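Local structure of squalene synthase HpnC (4HD1) at residues A[181-186]-A[198-203]. The protein probably acts as a squalene synthase of the squalene/phytoene synthase family, joining isoprenoid diphosphates in the pathway to squalene. Sequence-based numbering, arbitrary orientation.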
ATOM      1  N   GLY A 181      17.001  -8.225   5.609  1.00 81.13           N
ATOM      2  CA  GLY A 181      18.101  -7.673   4.810  1.00 78.05           C
ATOM      3  C   GLY A 181      17.896  -6.257   4.291  1.00 79.32           C
ATOM      4  O   GLY A 181      18.661  -5.794   3.434  1.00 79.89           O
ATOM      5  N   ARG A 182      16.879  -5.569   4.818  1.00 75.88           N
ATOM      6  CA  ARG A 182      16.487  -4.242   4.330  1.00 76.70           C
ATOM      7  C   ARG A 182      16.445  -3.179   5.410  1.00 76.75           C
ATOM      8  O   ARG A 182      16.022  -3.436   6.538  1.00 77.99           O
ATOM      9  CB  ARG A 182      15.103  -4.291   3.688  1.00 75.47           C
ATOM     10  CG  ARG A 182      15.026  -5.151   2.454  1.00 76.18           C
ATOM     11  CD  ARG A 182      13.585  -5.453   2.102  1.00 79.39           C
ATOM     12  NE  ARG A 182      13.539  -6.411   1.006  1.00 84.09           N
ATOM     13  CZ  ARG A 182      13.816  -6.108  -0.259  1.00 85.99           C
ATOM     14  NH1 ARG A 182      14.144  -4.863  -0.598  1.00 82.61           N
ATOM     15  NH2 ARG A 182      13.762  -7.052  -1.187  1.00 86.34           N
ATOM     16  N   ILE A 183      16.869  -1.976   5.040  1.00 75.75           N
ATOM     17  CA  ILE A 183      16.717  -0.801   5.885  1.00 82.83           C
ATOM     18  C   ILE A 183      16.086   0.323   5.068  1.00 83.17           C
ATOM     19  O   ILE A 183      16.602   0.703   4.011  1.00 79.99           O
ATOM     20  CB  ILE A 183      18.054  -0.338   6.499  1.00 89.55           C
ATOM     21  CG1 ILE A 183      18.741  -1.504   7.233  1.00 87.36           C
ATOM     22  CG2 ILE A 183      17.825   0.855   7.428  1.00 78.95           C
ATOM     23  CD1 ILE A 183      20.189  -1.254   7.608  1.00 92.48           C
ATOM     24  N   TYR A 184      14.966   0.840   5.571  1.00 82.85           N
ATOM     25  CA  TYR A 184      14.208   1.894   4.902  1.00 78.37           C
ATOM     26  C   TYR A 184      14.523   3.288   5.440  1.00 77.19           C
ATOM     27  O   TYR A 184      14.213   4.290   4.785  1.00 77.59           O
ATOM     28  CB  TYR A 184      12.702   1.606   4.984  1.00 74.25           C
ATOM     29  CG  TYR A 184      12.291   0.410   4.159  1.00 69.29           C
ATOM     30  CD1 TYR A 184      12.115   0.521   2.778  1.00 69.78           C
ATOM     31  CD2 TYR A 184      12.101  -0.838   4.748  1.00 72.28           C
ATOM     32  CE1 TYR A 184      11.756  -0.576   2.004  1.00 69.26           C
ATOM     33  CE2 TYR A 184      11.734  -1.943   3.984  1.00 71.45           C
ATOM     34  CZ  TYR A 184      11.559  -1.806   2.613  1.00 69.18           C
ATOM     35  OH  TYR A 184      11.198  -2.894   1.846  1.00 67.54           O
ATOM     36  N   VAL A 185      15.133   3.352   6.624  1.00 73.19           N
ATOM     37  CA  VAL A 185      15.548   4.636   7.194  1.00 76.28           C
ATOM     38  C   VAL A 185      16.564   5.266   6.245  1.00 75.09           C
ATOM     39  O   VAL A 185      17.561   4.633   5.928  1.00 79.20           O
ATOM     40  CB  VAL A 185      16.161   4.485   8.601  1.00 75.90           C
ATOM     41  CG1 VAL A 185      16.402   5.849   9.215  1.00 77.16           C
ATOM     42  CG2 VAL A 185      15.247   3.676   9.504  1.00 78.09           C
ATOM     43  N   PRO A 186      16.295   6.491   5.756  1.00 75.75           N
ATOM     44  CA  PRO A 186      17.215   7.116   4.799  1.00 81.36           C
ATOM     45  C   PRO A 186      18.613   7.348   5.382  1.00 90.95           C
ATOM     46  O   PRO A 186      18.743   7.741   6.551  1.00 87.38           O
ATOM     47  CB  PRO A 186      16.530   8.445   4.469  1.00 79.16           C
ATOM     48  CG  PRO A 186      15.085   8.199   4.749  1.00 75.26           C
ATOM     49  CD  PRO A 186      15.077   7.298   5.948  1.00 73.74           C
ATOM     50  N   ASP A 198      25.092   1.407  10.257  1.00123.29           N
ATOM     51  CA  ASP A 198      25.716   0.446  11.174  1.00121.25           C
ATOM     52  C   ASP A 198      25.034   0.406  12.539  1.00114.21           C
ATOM     53  O   ASP A 198      24.915  -0.661  13.141  1.00108.49           O
ATOM     54  CB  ASP A 198      27.214   0.733  11.340  1.00123.17           C
ATOM     55  CG  ASP A 198      28.081  -0.112  10.419  1.00124.67           C
ATOM     56  OD1 ASP A 198      29.268   0.239  10.235  1.00132.24           O
ATOM     57  OD2 ASP A 198      27.590  -1.129   9.883  1.00110.40           O
ATOM     58  N   ASP A 199      24.593   1.570  13.018  1.00116.17           N
ATOM     59  CA  ASP A 199      23.820   1.661  14.256  1.00116.35           C
ATOM     60  C   ASP A 199      22.550   0.817  14.169  1.00109.18           C
ATOM     61  O   ASP A 199      22.206   0.102  15.113  1.00106.87           O
ATOM     62  CB  ASP A 199      23.455   3.117  14.563  1.00119.08           C
ATOM     63  CG  ASP A 199      24.654   3.959  14.968  1.00126.24           C
ATOM     64  OD1 ASP A 199      25.484   3.480  15.777  1.00123.10           O
ATOM     65  OD2 ASP A 199      24.752   5.112  14.488  1.00117.05           O
ATOM     66  N   ILE A 200      21.868   0.908  13.026  1.00105.44           N
ATOM     67  CA  ILE A 200      20.636   0.162  12.772  1.00105.01           C
ATOM     68  C   ILE A 200      20.928  -1.339  12.719  1.00102.78           C
ATOM     69  O   ILE A 200      20.199  -2.141  13.309  1.00105.99           O
ATOM     70  CB  ILE A 200      19.937   0.630  11.463  1.00103.68           C
ATOM     71  CG1 ILE A 200      19.609   2.135  11.500  1.00 96.93           C
ATOM     72  CG2 ILE A 200      18.698  -0.207  11.158  1.00102.45           C
ATOM     73  CD1 ILE A 200      18.675   2.576  12.616  1.00 96.59           C
ATOM     74  N   ARG A 201      21.998  -1.704  12.016  1.00101.91           N
ATOM     75  CA  ARG A 201      22.424  -3.101  11.910  1.00109.25           C
ATOM     76  C   ARG A 201      22.784  -3.673  13.289  1.00106.89           C
ATOM     77  O   ARG A 201      22.400  -4.799  13.622  1.00109.51           O
ATOM     78  CB  ARG A 201      23.594  -3.249  10.913  1.00106.97           C
ATOM     79  CG  ARG A 201      23.224  -2.882   9.470  1.00108.74           C
ATOM     80  CD  ARG A 201      24.383  -3.113   8.499  1.00109.27           C
ATOM     81  NE  ARG A 201      23.993  -2.781   7.118  1.00121.85           N
ATOM     82  CZ  ARG A 201      24.364  -1.680   6.455  1.00122.15           C
ATOM     83  NH1 ARG A 201      25.173  -0.787   7.030  1.00127.40           N
ATOM     84  NH2 ARG A 201      23.940  -1.483   5.205  1.00128.25           N
ATOM     85  N   ALA A 202      23.497  -2.879  14.091  1.00106.53           N
ATOM     86  CA  ALA A 202      23.873  -3.267  15.456  1.00109.10           C
ATOM     87  C   ALA A 202      22.774  -2.938  16.476  1.00108.70           C
ATOM     88  O   ALA A 202      23.027  -2.900  17.684  1.00111.75           O
ATOM     89  CB  ALA A 202      25.190  -2.608  15.851  1.00107.61           C
ATOM     90  N   ARG A 203      21.561  -2.699  15.975  1.00107.17           N
ATOM     91  CA  ARG A 203      20.360  -2.472  16.799  1.00111.25           C
ATOM     92  C   ARG A 203      20.584  -1.516  17.980  1.00111.94           C
ATOM     93  O   ARG A 203      20.019  -1.715  19.077  1.00118.98           O
ATOM     94  CB  ARG A 203      19.763  -3.813  17.262  1.00110.57           C
ATOM     95  CG  ARG A 203      19.415  -4.752  16.102  1.00109.52           C
ATOM     96  CD  ARG A 203      18.976  -6.140  16.553  1.00110.54           C
ATOM     97  NE  ARG A 203      17.585  -6.167  17.001  1.00117.01           N
ATOM     98  CZ  ARG A 203      17.205  -6.260  18.272  1.00118.77           C
ATOM     99  NH1 ARG A 203      18.109  -6.342  19.240  1.00116.93           N
ATOM    100  NH2 ARG A 203      15.917  -6.278  18.578  1.00118.89           N
TER
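The backbone N of Ala202 donates a 2.8 Å hydrogen bond to Asp198 O in the last turn of helix 197-201, from which Ile200 and Arg201 reach across to Ile183. That turn ends in a Schellman motif with Arg203 as its C-prime residue. No hydrogen bond joins the two segments, and the contact illustrates how a short helix can meet an irregular segment mainly through aliphatic groups. Ile200 has CG1 beside its backbone N (chi1 -58°), an arrangement that presents the CG2 methyl to Ile183, 4.0 Å from the CG2 there and equally near Ile183 CD1. Within the all-helical terpenoid synthase fold, this joins the loop between helices 174-179 and 187-191 to helix 197-201, the short helix that follows 187-191; Ile174 and Leu190 also pack on Ile200. Arg201 crosses the isoleucine at about a right angle: its extended chain sets CG 3.9 Å from Ile183 CD1, and the same methyl lies over one face of the guanidinium, with NE 4.1 Å away. Were Ile183 replaced by an alanine, the loss of its methyls would probably open a gap beside Ile200 CG2 and let the Arg201 side chain swing more freely. Arg201 NH1 also makes a long ion pair, 3.8 Å from Asp198 OD2.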